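Side-chain contacts in endoglycosidase (Bacteroides thetaiotaomicron, PDB 6Q64), which probably hydrolyses O-glycosidic bonds of complex N-glycans, as a family 18 glycoside hydrolase of a gut bacterium: residues Thr318-Leu321 and Lys325-Gly328; Gly78-Lys83 and Asn89-Leu94; Gln203-Ser208 and Lys212-Ile217. The protein carries 1 engineered substitution. All coordinates share one frame; numbering follows the deposited sequence.

Interaction 1 of 3, residues Thr318-Leu321 and Lys325-Gly328; sequences TLDL and KRIG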
# COMPACT_ATOMS: atom_id res chain seq x y z
N THR A 318 15.21 8.26 -2.37
CA THR A 318 16.40 8.31 -3.25
C THR A 318 17.34 7.11 -2.95
O THR A 318 18.51 7.20 -3.39
CB THR A 318 17.20 9.60 -3.06
OG1 THR A 318 17.60 9.61 -1.70
CG2 THR A 318 16.41 10.85 -3.37
N LEU A 319 16.83 6.08 -2.26
CA LEU A 319 17.63 4.98 -1.65
C LEU A 319 18.15 4.08 -2.76
O LEU A 319 17.32 3.36 -3.35
CB LEU A 319 16.74 4.17 -0.72
CG LEU A 319 17.46 3.13 0.10
CD1 LEU A 319 18.37 3.77 1.11
CD2 LEU A 319 16.48 2.24 0.84
N ASP A 320 19.45 4.20 -3.06
CA ASP A 320 20.22 3.31 -3.97
C ASP A 320 20.62 2.12 -3.12
O ASP A 320 21.32 2.34 -2.16
CB ASP A 320 21.40 4.07 -4.56
CG ASP A 320 20.93 5.10 -5.58
OD1 ASP A 320 19.78 4.90 -6.11
OD2 ASP A 320 21.74 6.03 -5.91
N LEU A 321 20.11 0.94 -3.39
CA LEU A 321 20.49 -0.32 -2.67
C LEU A 321 21.86 -0.84 -3.08
O LEU A 321 22.46 -0.35 -4.02
CB LEU A 321 19.37 -1.31 -2.93
CG LEU A 321 18.13 -0.85 -2.20
CD1 LEU A 321 16.90 -0.84 -3.07
CD2 LEU A 321 17.95 -1.66 -0.95
N LYS A 325 20.37 -0.69 -7.49
CA LYS A 325 18.96 -0.46 -7.89
C LYS A 325 18.29 0.47 -6.89
O LYS A 325 18.71 0.56 -5.72
CB LYS A 325 18.20 -1.78 -7.91
CG LYS A 325 18.36 -2.52 -9.21
CD LYS A 325 17.81 -3.90 -9.15
CE LYS A 325 18.14 -4.71 -10.38
NZ LYS A 325 17.91 -6.14 -10.11
N ARG A 326 17.24 1.12 -7.38
CA ARG A 326 16.53 2.17 -6.64
C ARG A 326 15.35 1.45 -5.99
O ARG A 326 14.74 0.56 -6.65
CB ARG A 326 16.20 3.34 -7.58
CG ARG A 326 15.17 4.33 -7.06
CD ARG A 326 15.59 5.02 -5.78
NE ARG A 326 16.88 5.69 -5.84
CZ ARG A 326 17.15 6.80 -6.53
NH1 ARG A 326 16.23 7.44 -7.23
NH2 ARG A 326 18.37 7.31 -6.46
N ILE A 327 15.11 1.78 -4.73
CA ILE A 327 13.94 1.28 -3.97
C ILE A 327 12.75 1.41 -4.88
O ILE A 327 12.77 2.27 -5.71
CB ILE A 327 13.74 2.09 -2.68
CG1 ILE A 327 12.81 1.38 -1.71
CG2 ILE A 327 13.24 3.49 -3.00
CD1 ILE A 327 13.35 0.11 -1.13
N GLY A 328 11.74 0.59 -4.68
CA GLY A 328 10.57 0.51 -5.56
C GLY A 328 9.58 1.62 -5.28
O GLY A 328 8.81 1.93 -6.20
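I327 points at the segment holding L319 on the tightly packed side of this contact, and the two meet at their beta carbons, I327 CB lying 4.1 Å from L319 CB. Beside them I327 N donates to L319 O at 3.0 Å. L321 completes the apolar side: its CD1 comes within 4.2 Å of I327 CD1 and also rests on the peptide leading into I327. Behind them stand I268 of helix 261-268 and I282 of strand 280-285, so this side is sealed into the body of the protein. A second, short backbone bond runs from L321 N to K325 O at 2.7 Å. Together the two bonds make D320 and R326 a non-hydrogen-bonded pair in a single antiparallel bridge, which folds the loop between helix 311-317 and strand 329-333 back on itself. In the TIM barrel of family 18 this link feeds the eighth strand and lies at the N-terminal end of the barrel, the end away from the catalytic mouth.

The other side opens to solvent at D320 and, in part, at K325, although R326 itself is buried. R326 doubles back along its own chain, bent at chi2 (61°) and chi3 (55°), which carries the guanidinium over T318, whose CA lies 3.6 Å above the guanidinium plane. D320 meets it with the two planes nearly parallel, 10° apart. OD1 alone receives R326 NH2 (2.8 Å) and NE (3.0 Å); both hydrogen bonds are weak in angle, yet they form a salt bridge. The other carboxylate oxygen, OD2, pairs with R302, so D320 lies between two arginines and is probably ionised. R326 NH1 turns instead to the carbonyl of Y359, close to the C-terminus.

Interaction 2 of 3, residues Gly78-Lys83 and Asn89-Leu94; sequences GNWTGK and NYLKML
W80 carries L91 over one face of its indole, and Y90 carries G82 over one face of its phenol. On the indole, L91 CG stands 3.9 Å from the centroid of the W80 five-membered ring in a CH-pi contact, and CD1 reaches out toward the rim, 3.7 Å from W80 CZ2. At the edge of the same indole, near its plane, W80 CD1 is 3.3 Å from the carbonyl oxygen of N89. The phenol of Y90 receives backbone instead. G82 CA lies 3.9 Å from the Y90 ring centroid and only 8° off the normal, a close CH-pi contact made by the main chain. With CG of W80 swung anti to its own nitrogen (chi1 171°), the indole reaches L91 even though its CB bond leads away from that segment.

Polar contacts fix the two pieces of loop between the rings. N89 O is gripped by two amide N-H groups: T81 N at 3.1 Å, on a lone pair in the carbonyl plane, and G82 N at 2.7 Å, above that plane. The N89 side chain adds a nearly straight bond from ND2 to N79 O, 3.1 Å long, and its CB lies alongside T81 OG1 at 3.3 Å. All this folds the link between the first and second strands of the barrel, 72-76 and 100-102, against helix 112-123.

From that helix D117 takes three N-H groups on its carboxylate: W80 NE1 and L91 N on OD2, and K92 N on OD1. Such a cluster of donors would probably hold D117 as the anion, so one charge ties the indole that carries L91 to the backbone of L91 itself.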
# COMPACT_ATOMS: atom_id res chain seq x y z
N GLY A 78 -6.38 7.65 5.56
CA GLY A 78 -7.48 7.67 6.55
C GLY A 78 -8.47 8.80 6.30
O GLY A 78 -8.06 9.79 5.66
N ASN A 79 -9.71 8.66 6.79
CA ASN A 79 -10.83 9.63 6.74
C ASN A 79 -11.23 9.83 5.28
O ASN A 79 -11.38 10.99 4.84
CB ASN A 79 -10.51 11.00 7.37
CG ASN A 79 -9.89 10.94 8.75
OD1 ASN A 79 -8.66 10.89 8.91
ND2 ASN A 79 -10.74 10.99 9.76
N TRP A 80 -11.36 8.74 4.53
CA TRP A 80 -11.73 8.83 3.09
C TRP A 80 -13.25 8.95 2.95
O TRP A 80 -13.93 7.92 3.13
CB TRP A 80 -11.18 7.64 2.31
CG TRP A 80 -11.73 7.63 0.92
CD1 TRP A 80 -11.81 8.69 0.07
CD2 TRP A 80 -12.33 6.52 0.24
NE1 TRP A 80 -12.38 8.31 -1.11
CE2 TRP A 80 -12.70 6.98 -1.04
CE3 TRP A 80 -12.57 5.18 0.57
CZ2 TRP A 80 -13.30 6.15 -1.99
CZ3 TRP A 80 -13.15 4.35 -0.37
CH2 TRP A 80 -13.50 4.83 -1.63
N THR A 81 -13.77 10.13 2.58
CA THR A 81 -15.23 10.40 2.50
C THR A 81 -15.68 10.81 1.09
O THR A 81 -16.82 10.46 0.74
CB THR A 81 -15.68 11.47 3.51
OG1 THR A 81 -15.39 12.77 2.98
CG2 THR A 81 -15.06 11.27 4.88
N GLY A 82 -14.86 11.53 0.34
CA GLY A 82 -15.25 12.09 -0.97
C GLY A 82 -16.40 13.09 -0.88
O GLY A 82 -17.16 13.17 -1.87
N LYS A 83 -16.51 13.84 0.23
CA LYS A 83 -17.77 14.52 0.64
C LYS A 83 -17.78 15.98 0.19
O LYS A 83 -18.88 16.56 0.09
CB LYS A 83 -18.02 14.44 2.15
CG LYS A 83 -18.59 13.11 2.64
CD LYS A 83 -19.77 12.58 1.86
CE LYS A 83 -21.02 13.35 2.16
NZ LYS A 83 -21.85 12.64 3.15
N ASN A 89 -10.17 14.73 1.79
CA ASN A 89 -11.08 13.56 2.00
C ASN A 89 -11.31 12.81 0.67
O ASN A 89 -12.21 11.92 0.58
CB ASN A 89 -12.39 14.01 2.67
CG ASN A 89 -12.21 14.77 3.97
OD1 ASN A 89 -12.33 15.99 3.98
ND2 ASN A 89 -11.98 14.07 5.07
N TYR A 90 -10.51 13.15 -0.34
CA TYR A 90 -10.70 12.72 -1.74
C TYR A 90 -9.47 11.97 -2.28
O TYR A 90 -8.32 12.56 -2.30
CB TYR A 90 -10.89 13.97 -2.61
CG TYR A 90 -12.27 14.54 -2.63
CD1 TYR A 90 -12.68 15.45 -1.66
CD2 TYR A 90 -13.15 14.23 -3.65
CE1 TYR A 90 -13.95 16.00 -1.70
CE2 TYR A 90 -14.42 14.78 -3.71
CZ TYR A 90 -14.83 15.66 -2.72
OH TYR A 90 -16.10 16.17 -2.79
N LEU A 91 -9.65 10.75 -2.78
CA LEU A 91 -8.55 10.04 -3.49
C LEU A 91 -8.13 10.87 -4.70
O LEU A 91 -6.90 11.01 -4.93
CB LEU A 91 -9.00 8.66 -3.96
CG LEU A 91 -9.35 7.65 -2.87
CD1 LEU A 91 -9.94 6.41 -3.51
CD2 LEU A 91 -8.13 7.30 -2.03
N LYS A 92 -9.11 11.45 -5.41
CA LYS A 92 -8.90 12.08 -6.75
C LYS A 92 -8.11 13.39 -6.61
O LYS A 92 -7.59 13.90 -7.62
CB LYS A 92 -10.22 12.25 -7.50
CG LYS A 92 -11.21 13.28 -6.93
CD LYS A 92 -12.24 13.73 -7.95
CE LYS A 92 -13.38 14.52 -7.33
NZ LYS A 92 -14.60 14.53 -8.17
N MSE A 93 -8.00 13.89 -5.37
CA MSE A 93 -7.30 15.15 -5.10
C MSE A 93 -5.91 14.91 -4.53
O MSE A 93 -5.21 15.84 -4.15
CB MSE A 93 -8.09 16.03 -4.12
CG MSE A 93 -9.41 16.61 -4.66
SE MSE A 93 -9.28 17.35 -6.47
CE MSE A 93 -10.08 16.23 -7.86
N LEU A 94 -5.50 13.64 -4.43
CA LEU A 94 -4.17 13.32 -3.95
C LEU A 94 -3.17 13.84 -4.97
O LEU A 94 -3.48 13.95 -6.14
CB LEU A 94 -4.04 11.81 -3.84
CG LEU A 94 -4.73 11.16 -2.66
CD1 LEU A 94 -4.77 9.64 -2.84
CD2 LEU A 94 -4.01 11.56 -1.39

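Interaction 3 of 3, residues Gln203-Ser208 and Lys212-Ile217; sequences QTISPS and KMQVFI
I205 and M213, a selenomethionine here, meet through aliphatic branches: I205 CG2 presses against M213 CB at 3.7 Å and against the M213 carbonyl carbon at 3.5 Å. The same methyl also reaches one turn further along the helix, to I217 CD1 at 3.9 Å. It can do so because CG2 lies anti to the I205 nitrogen and thus faces the helix, while CG1 and CD1 run beside the M213 side chain, which crosses them obliquely. Next to this apolar patch Q214 bends at chi2 (75°) and lays its amide group against the loop: its CD is 3.7 Å from P207 CD, and its OE1 3.3 Å from S206 CA. Across the two segments the grip is thus van der Waals in kind.

The polar end of Q214 is held from farther out. OE1 is hydrogen-bonded to T244 OG1, and NE2 gives one hydrogen to E218 OE2, one helical turn on, so both ends of the amide have a partner, which should restrict its rotation. T244 OG1 also bonds to I205 O, so its single proton must be shared or alternate between the two acceptors. Deeper still, Y189 of strand 184-189 touches both I205 and M213, and I135 of strand 128-135 touches M213.

These pieces belong to a beta-alpha unit of the TIM barrel: a long loop leaves the fourth strand, which in family 18 carries the DxxDxDxE signature, its last residue engineered to glutamine here, and folds over the start of helix 211-224.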
# COMPACT_ATOMS: atom_id res chain seq x y z
N GLN A 203 6.71 -18.20 11.01
CA GLN A 203 7.44 -19.05 10.02
C GLN A 203 7.26 -18.58 8.58
O GLN A 203 6.30 -17.83 8.28
CB GLN A 203 7.13 -20.54 10.25
CG GLN A 203 5.79 -21.09 9.78
CD GLN A 203 5.50 -22.40 10.50
OE1 GLN A 203 6.30 -22.87 11.29
NE2 GLN A 203 4.34 -23.00 10.26
N THR A 204 8.22 -18.96 7.74
CA THR A 204 8.18 -18.79 6.26
C THR A 204 6.83 -19.28 5.76
O THR A 204 6.41 -20.35 6.18
CB THR A 204 9.29 -19.57 5.54
OG1 THR A 204 10.47 -19.08 6.16
CG2 THR A 204 9.43 -19.30 4.06
N ILE A 205 6.24 -18.52 4.85
CA ILE A 205 4.99 -18.89 4.14
C ILE A 205 5.38 -19.65 2.87
O ILE A 205 5.98 -19.04 1.95
CB ILE A 205 4.11 -17.65 3.88
CG1 ILE A 205 3.91 -16.82 5.16
CG2 ILE A 205 2.76 -18.04 3.29
CD1 ILE A 205 3.70 -15.36 4.87
N SER A 206 5.04 -20.94 2.85
CA SER A 206 5.39 -21.96 1.83
C SER A 206 4.69 -23.24 2.23
O SER A 206 4.45 -23.45 3.42
CB SER A 206 6.87 -22.25 1.77
OG SER A 206 7.29 -22.98 2.91
N PRO A 207 4.37 -24.15 1.30
CA PRO A 207 3.75 -25.43 1.68
C PRO A 207 4.57 -26.16 2.76
O PRO A 207 4.02 -26.95 3.51
CB PRO A 207 3.64 -26.20 0.36
CG PRO A 207 3.68 -25.12 -0.74
CD PRO A 207 4.52 -23.99 -0.16
N SER A 208 5.86 -25.82 2.87
CA SER A 208 6.87 -26.48 3.73
C SER A 208 6.89 -25.79 5.11
O SER A 208 7.37 -26.39 6.08
CB SER A 208 8.21 -26.50 2.95
OG SER A 208 9.36 -26.39 3.79
N LYS A 212 -0.98 -22.64 5.63
CA LYS A 212 -2.36 -22.08 5.75
C LYS A 212 -2.30 -20.67 5.16
O LYS A 212 -3.01 -20.35 4.20
CB LYS A 212 -2.99 -22.19 7.15
CG LYS A 212 -2.12 -21.77 8.32
CD LYS A 212 -2.51 -22.36 9.67
CE LYS A 212 -1.39 -22.11 10.66
NZ LYS A 212 -1.91 -22.12 12.04
N MSE A 213 -1.31 -19.91 5.64
CA MSE A 213 -0.99 -18.64 5.02
C MSE A 213 -0.63 -18.80 3.54
O MSE A 213 -0.74 -17.86 2.78
CB MSE A 213 0.09 -17.91 5.83
CG MSE A 213 -0.03 -16.39 5.75
SE MSE A 213 -1.82 -15.62 6.18
CE MSE A 213 -1.43 -16.21 7.98
N GLN A 214 -0.23 -19.99 3.10
CA GLN A 214 0.19 -20.19 1.72
C GLN A 214 -1.05 -20.31 0.83
O GLN A 214 -1.05 -19.71 -0.27
CB GLN A 214 1.08 -21.43 1.61
CG GLN A 214 1.31 -21.94 0.19
CD GLN A 214 2.29 -21.07 -0.60
OE1 GLN A 214 3.19 -20.44 -0.04
NE2 GLN A 214 2.10 -21.06 -1.90
N VAL A 215 -2.06 -21.07 1.23
CA VAL A 215 -3.24 -21.28 0.33
C VAL A 215 -4.17 -20.07 0.48
O VAL A 215 -5.00 -19.80 -0.43
CB VAL A 215 -3.91 -22.67 0.51
CG1 VAL A 215 -4.46 -22.86 1.91
CG2 VAL A 215 -4.97 -22.94 -0.55
N PHE A 216 -3.96 -19.30 1.55
CA PHE A 216 -4.60 -17.97 1.74
C PHE A 216 -4.21 -17.08 0.56
O PHE A 216 -5.04 -16.74 -0.31
CB PHE A 216 -4.19 -17.39 3.09
CG PHE A 216 -4.85 -16.06 3.36
CD1 PHE A 216 -6.23 -15.96 3.40
CD2 PHE A 216 -4.09 -14.91 3.54
CE1 PHE A 216 -6.84 -14.74 3.64
CE2 PHE A 216 -4.70 -13.69 3.77
CZ PHE A 216 -6.08 -13.61 3.82
N ILE A 217 -2.93 -16.76 0.53
CA ILE A 217 -2.27 -15.93 -0.53
C ILE A 217 -2.50 -16.58 -1.89
O ILE A 217 -2.68 -15.85 -2.85
CB ILE A 217 -0.78 -15.82 -0.22
CG1 ILE A 217 -0.53 -15.02 1.05
CG2 ILE A 217 -0.02 -15.26 -1.40
CD1 ILE A 217 0.87 -15.13 1.55

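How the interactions relate
The three contacts pin separate loops of one TIM barrel and do not touch. Interactions 2 and 3 lie on opposite sides of the chain's centre, their own centres about 35 Å apart; interaction 1 is about 29 Å, centre to centre, from each. The nearest atoms of interactions 1 and 2 are about 16 Å apart. They differ in which end of the barrel they serve. Interactions 2 and 3 secure connections that follow the first and fourth strands, whose C-terminal ends form the catalytic side in this family, whereas interaction 1 shapes the approach to the eighth strand from the far end. Interaction 3 adjoins the strand with the catalytic signature, its last residue engineered to glutamine.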